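Local coordinates for computational Design of Enzyme (Synthetic construct, PDB 3TP4), which is a computationally designed protein built on a glycoside hydrolase family 26 scaffold, probably made to carry an activated serine in a catalytic triad, at residues 377-382 with 392-397; 445-450 with 462-467. One frame throughout, in Å; residues are numbered along the deposited sequence.

Contact 1 (377-382 with 392-397); sequences IASPAD and TVRVRV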
loop_
_atom_site.group_PDB
_atom_site.type_symbol
_atom_site.label_atom_id
_atom_site.label_comp_id
_atom_site.label_asym_id
_atom_site.label_seq_id
_atom_site.Cartn_x
_atom_site.Cartn_y
_atom_site.Cartn_z
ATOM N N ILE A 377 4.013 -18.587 9.107
ATOM C CA ILE A 377 4.738 -18.546 10.369
ATOM C C ILE A 377 5.176 -17.115 10.645
ATOM O O ILE A 377 6.100 -16.615 10.011
ATOM C CB ILE A 377 5.984 -19.471 10.321
ATOM C CG1 ILE A 377 5.549 -20.928 10.108
ATOM C CG2 ILE A 377 6.801 -19.317 11.606
ATOM C CD1 ILE A 377 6.679 -21.885 9.591
ATOM N N ALA A 378 4.498 -16.456 11.581
ATOM C CA ALA A 378 4.786 -15.058 11.901
ATOM C C ALA A 378 6.106 -14.920 12.639
ATOM O O ALA A 378 6.765 -13.881 12.552
ATOM C CB ALA A 378 3.659 -14.459 12.747
ATOM N N SER A 379 6.463 -15.949 13.404
ATOM C CA SER A 379 7.773 -15.988 14.042
ATOM C C SER A 379 8.201 -17.417 14.308
ATOM O O SER A 379 7.416 -18.236 14.802
ATOM C CB SER A 379 7.790 -15.148 15.331
ATOM O OG SER A 379 6.946 -15.699 16.318
ATOM N N PRO A 380 9.456 -17.740 13.964
ATOM C CA PRO A 380 10.414 -16.816 13.350
ATOM C C PRO A 380 10.139 -16.643 11.853
ATOM O O PRO A 380 9.866 -17.624 11.168
ATOM C CB PRO A 380 11.758 -17.526 13.565
ATOM C CG PRO A 380 11.415 -18.962 13.610
ATOM C CD PRO A 380 10.056 -19.056 14.244
ATOM N N ALA A 381 10.220 -15.412 11.364
ATOM C CA ALA A 381 9.927 -15.115 9.962
ATOM C C ALA A 381 10.929 -15.807 9.033
ATOM O O ALA A 381 12.054 -16.087 9.431
ATOM C CB ALA A 381 9.950 -13.629 9.738
ATOM N N ASP A 382 10.520 -16.059 7.793
ATOM C CA ASP A 382 11.393 -16.709 6.823
ATOM C C ASP A 382 12.662 -15.877 6.643
ATOM O O ASP A 382 12.599 -14.671 6.436
ATOM C CB ASP A 382 10.672 -16.907 5.482
ATOM C CG ASP A 382 11.463 -17.801 4.509
ATOM O OD1 ASP A 382 11.524 -17.488 3.305
ATOM O OD2 ASP A 382 12.011 -18.827 4.951
ATOM N N THR A 392 9.629 -17.954 20.780
ATOM C CA THR A 392 8.243 -18.364 20.602
ATOM C C THR A 392 7.935 -18.528 19.123
ATOM O O THR A 392 8.149 -17.603 18.350
ATOM C CB THR A 392 7.288 -17.324 21.192
ATOM O OG1 THR A 392 7.617 -17.121 22.564
ATOM C CG2 THR A 392 5.847 -17.798 21.088
ATOM N N VAL A 393 7.452 -19.709 18.741
ATOM C CA VAL A 393 6.962 -19.928 17.388
ATOM C C VAL A 393 5.508 -19.476 17.334
ATOM O O VAL A 393 4.694 -19.860 18.185
ATOM C CB VAL A 393 7.025 -21.409 16.975
ATOM C CG1 VAL A 393 6.426 -21.587 15.595
ATOM C CG2 VAL A 393 8.467 -21.935 17.000
ATOM N N ARG A 394 5.186 -18.642 16.353
ATOM C CA ARG A 394 3.813 -18.177 16.180
ATOM C C ARG A 394 3.364 -18.523 14.777
ATOM O O ARG A 394 4.009 -18.145 13.805
ATOM C CB ARG A 394 3.724 -16.657 16.362
ATOM C CG ARG A 394 4.034 -16.175 17.778
ATOM C CD ARG A 394 4.104 -14.634 17.835
ATOM N NE ARG A 394 4.394 -14.166 19.189
ATOM C CZ ARG A 394 5.621 -14.047 19.694
ATOM N NH1 ARG A 394 6.684 -14.345 18.954
ATOM N NH2 ARG A 394 5.785 -13.629 20.941
ATOM N N VAL A 395 2.252 -19.238 14.677
ATOM C CA VAL A 395 1.659 -19.541 13.389
ATOM C C VAL A 395 0.257 -18.941 13.294
ATOM O O VAL A 395 -0.571 -19.092 14.207
ATOM C CB VAL A 395 1.561 -21.064 13.159
ATOM C CG1 VAL A 395 0.871 -21.348 11.820
ATOM C CG2 VAL A 395 2.966 -21.714 13.206
ATOM N N ARG A 396 0.008 -18.257 12.185
ATOM C CA ARG A 396 -1.314 -17.731 11.857
ATOM C C ARG A 396 -1.976 -18.655 10.822
ATOM O O ARG A 396 -1.427 -18.905 9.748
ATOM C CB ARG A 396 -1.187 -16.304 11.310
ATOM C CG ARG A 396 -2.476 -15.669 10.779
ATOM C CD ARG A 396 -3.603 -15.735 11.776
ATOM N NE ARG A 396 -4.833 -15.137 11.257
ATOM C CZ ARG A 396 -5.979 -15.077 11.931
ATOM N NH1 ARG A 396 -6.069 -15.587 13.161
ATOM N NH2 ARG A 396 -7.041 -14.511 11.380
ATOM N N VAL A 397 -3.146 -19.178 11.159
ATOM C CA VAL A 397 -3.952 -19.882 10.171
ATOM C C VAL A 397 -5.247 -19.105 10.020
ATOM O O VAL A 397 -6.020 -18.993 10.973
ATOM C CB VAL A 397 -4.285 -21.314 10.615
ATOM C CG1 VAL A 397 -4.903 -22.086 9.454
ATOM C CG2 VAL A 397 -3.040 -22.014 11.131
#
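Thr392 meets Ser379 where strand 374-379 ends against strand 391-398, an antiparallel pair of the Ig-like domain that is interrupted by a classic beta bulge. The carbonyl oxygen of Thr392 accepts a hydrogen bond from the Ser379 hydroxyl, OG to O 3.0 Å, with the donor tilted out of the carbonyl plane. Val393 CG2 packs against the ring of Pro380, which is joined to Ser379 by a cis peptide bond and ends the strand pairing; Val393 CG2 and Pro380 CD are 4.3 Å apart. Val393 CA also makes a CA-H...O contact with Ser379 O, at 3.1 Å.

Arg394 forms the centre of the contact. Its backbone N donates to Ser379 O at 2.7 Å, while its own carbonyl oxygen faces two successive amides, those of Ala378 and Ser379, through weak bonds; this doubling is the bulge. With CG beside the backbone N (chi1 -66°) and the chain extended as far as NE, the side chain runs back past the serine, whose OG lies in the guanidinium plane and accepts from NH1. Thr392 CG2 sits over one guanidinium face, and Pro136 and Trp428 also touch this side chain. Were Arg394 replaced by an alanine, Ser379 OG would probably lose its charged donor and be freer to turn.

Beyond the bulge Val395 and Ile377 form a non-hydrogen-bonded pair, the Ile377 side chain also touching Val460. Their side chains meet at an angle, CG1 of Ile377 lying 4.1 Å from CG2 of Val395. The end of Arg396 leads away from 377-382: NH1 donates to Leu427 O, and NH2 forms a salt bridge with OD2 of Asp206, at the end of helix 190-207.

Contact 2 (445-450 with 462-467); sequences YTVTAT and NEVAAA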
loop_
_atom_site.group_PDB
_atom_site.type_symbol
_atom_site.label_atom_id
_atom_site.label_comp_id
_atom_site.label_asym_id
_atom_site.label_seq_id
_atom_site.Cartn_x
_atom_site.Cartn_y
_atom_site.Cartn_z
ATOM N N TYR A 445 16.663 -24.854 11.531
ATOM C CA TYR A 445 16.939 -24.311 10.203
ATOM C C TYR A 445 15.724 -24.277 9.270
ATOM O O TYR A 445 15.397 -23.227 8.747
ATOM C CB TYR A 445 18.101 -25.059 9.555
ATOM C CG TYR A 445 19.241 -24.164 9.153
ATOM C CD1 TYR A 445 20.249 -23.846 10.054
ATOM C CD2 TYR A 445 19.311 -23.634 7.870
ATOM C CE1 TYR A 445 21.290 -23.031 9.692
ATOM C CE2 TYR A 445 20.348 -22.818 7.497
ATOM C CZ TYR A 445 21.337 -22.520 8.412
ATOM O OH TYR A 445 22.376 -21.701 8.040
ATOM N N THR A 446 15.058 -25.409 9.056
ATOM C CA THR A 446 13.752 -25.370 8.390
ATOM C C THR A 446 12.627 -25.616 9.398
ATOM O O THR A 446 12.663 -26.567 10.181
ATOM C CB THR A 446 13.633 -26.361 7.208
ATOM O OG1 THR A 446 13.565 -27.699 7.704
ATOM C CG2 THR A 446 14.820 -26.220 6.259
ATOM N N VAL A 447 11.638 -24.738 9.375
ATOM C CA VAL A 447 10.533 -24.768 10.327
ATOM C C VAL A 447 9.229 -24.927 9.542
ATOM O O VAL A 447 8.822 -24.017 8.822
ATOM C CB VAL A 447 10.493 -23.462 11.142
ATOM C CG1 VAL A 447 9.338 -23.483 12.151
ATOM C CG2 VAL A 447 11.818 -23.247 11.848
ATOM N N THR A 448 8.603 -26.094 9.655
ATOM C CA THR A 448 7.432 -26.407 8.847
ATOM C C THR A 448 6.184 -26.538 9.709
ATOM O O THR A 448 6.113 -27.408 10.577
ATOM C CB THR A 448 7.629 -27.712 8.055
ATOM O OG1 THR A 448 8.747 -27.562 7.179
ATOM C CG2 THR A 448 6.386 -28.039 7.237
ATOM N N ALA A 449 5.218 -25.653 9.469
ATOM C CA ALA A 449 3.944 -25.680 10.173
ATOM C C ALA A 449 2.924 -26.481 9.388
ATOM O O ALA A 449 2.748 -26.267 8.184
ATOM C CB ALA A 449 3.430 -24.268 10.398
ATOM N N THR A 450 2.242 -27.389 10.075
ATOM C CA THR A 450 1.196 -28.172 9.447
ATOM C C THR A 450 -0.100 -28.007 10.227
ATOM O O THR A 450 -0.221 -28.452 11.377
ATOM C CB THR A 450 1.600 -29.650 9.369
ATOM O OG1 THR A 450 2.844 -29.757 8.666
ATOM C CG2 THR A 450 0.532 -30.482 8.656
ATOM N N ASN A 462 9.332 -22.151 6.758
ATOM C CA ASN A 462 10.258 -21.034 6.872
ATOM C C ASN A 462 11.675 -21.554 7.070
ATOM O O ASN A 462 11.897 -22.524 7.801
ATOM C CB ASN A 462 9.900 -20.112 8.049
ATOM C CG ASN A 462 8.712 -19.226 7.764
ATOM O OD1 ASN A 462 8.029 -19.382 6.745
ATOM N ND2 ASN A 462 8.443 -18.292 8.679
ATOM N N GLU A 463 12.635 -20.896 6.438
ATOM C CA GLU A 463 14.040 -21.252 6.610
ATOM C C GLU A 463 14.727 -20.190 7.459
ATOM O O GLU A 463 14.754 -19.021 7.097
ATOM C CB GLU A 463 14.721 -21.393 5.246
ATOM C CG GLU A 463 16.011 -22.188 5.285
ATOM C CD GLU A 463 16.329 -22.845 3.955
ATOM O OE1 GLU A 463 15.731 -22.453 2.929
ATOM O OE2 GLU A 463 17.177 -23.762 3.941
ATOM N N VAL A 464 15.259 -20.587 8.609
ATOM C CA VAL A 464 15.814 -19.606 9.538
ATOM C C VAL A 464 17.193 -20.005 10.062
ATOM O O VAL A 464 17.615 -21.144 9.925
ATOM C CB VAL A 464 14.874 -19.375 10.745
ATOM C CG1 VAL A 464 13.457 -19.024 10.279
ATOM C CG2 VAL A 464 14.846 -20.595 11.618
ATOM N N ALA A 465 17.895 -19.060 10.671
ATOM C CA ALA A 465 19.202 -19.364 11.239
ATOM C C ALA A 465 19.146 -19.232 12.747
ATOM O O ALA A 465 18.373 -18.437 13.270
ATOM C CB ALA A 465 20.256 -18.439 10.660
ATOM N N ALA A 466 19.948 -20.024 13.452
ATOM C CA ALA A 466 20.077 -19.850 14.895
ATOM C C ALA A 466 21.458 -19.313 15.236
ATOM O O ALA A 466 22.457 -19.747 14.665
ATOM C CB ALA A 466 19.812 -21.151 15.633
ATOM N N ALA A 467 21.503 -18.360 16.162
ATOM C CA ALA A 467 22.762 -17.754 16.572
ATOM C C ALA A 467 23.655 -18.769 17.282
ATOM O O ALA A 467 24.157 -19.717 16.675
ATOM C CB ALA A 467 22.503 -16.547 17.462
#
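Tyr445 and Val464 open the pairing of the hairpin made by strands 446-453 and 456-466, the last two long strands of the Ig-like domain. Tyr445 O accepts from Val464 N at 2.6 Å in the carbonyl plane, and the Val464 carbonyl oxygen lies over one face of the tyrosine ring, 3.5 Å above its plane and displaced toward the rim. The chi1 of -123° is not a staggered value; it turns the ring over this oxygen. Tyr445 CA makes a CA-H...O contact with the same oxygen, which therefore meets both the backbone and the ring of one residue.

Thr446 and Glu463 form a non-hydrogen-bonded pair whose side chains run side by side on the same face of the sheet. Glu463 has CG anti to its backbone N (chi1 -161°) and an extended chain, which brings OE2 to 4.1 Å from Thr446 CG2, while its CG passes 3.7 Å from Tyr445 O. The carboxylate meets the threonine through the methyl group alone; OG1 instead makes a weak hydrogen bond to Ala410 O.

Val447 and Asn462 are the hydrogen-bonded pair, linked in both directions: Val447 N to Asn462 O at 2.7 Å and Asn462 N to Val447 O at 2.8 Å. Val464 places CG2 between its backbone N and carbonyl carbon, which brings it to 4.0 Å from Val447 CG2, the two side chains crossing at an angle. Asn462 turns its amide away from the valine, and ND2 donates to Pro380 O, and weakly to Ile377 O, which holds the amide against the neighbouring loop.

Strand 446-453 is flanked on its other edge by strand 402-411, where Thr446 and Thr448 pair with Ala410 and Glu408, while beyond strand 456-466 lies the short strand 385-386, touched by Ala465 and Ala466.

Overall arrangement
From the N terminus the chain first builds the barrel of the glycoside hydrolase family, then enters the Ig-like domain. Contact 1 closes a short loop there, with strand 385-386 in its span, by bringing 392-397 back against 377-382. Contact 2 comes later, joining 445-450 to 462-467 round the turn of the final hairpin; the two loops run in series and neither encloses the other. Their centres are about 10 Å apart, and they meet where Pro380 and Asp382 hydrogen-bond to Asn462 and Glu463. Contact 1 ties the domain's first strand to its neighbour beside helix 190-207 of the barrel; contact 2 joins the last strand, 456-466, to 446-453.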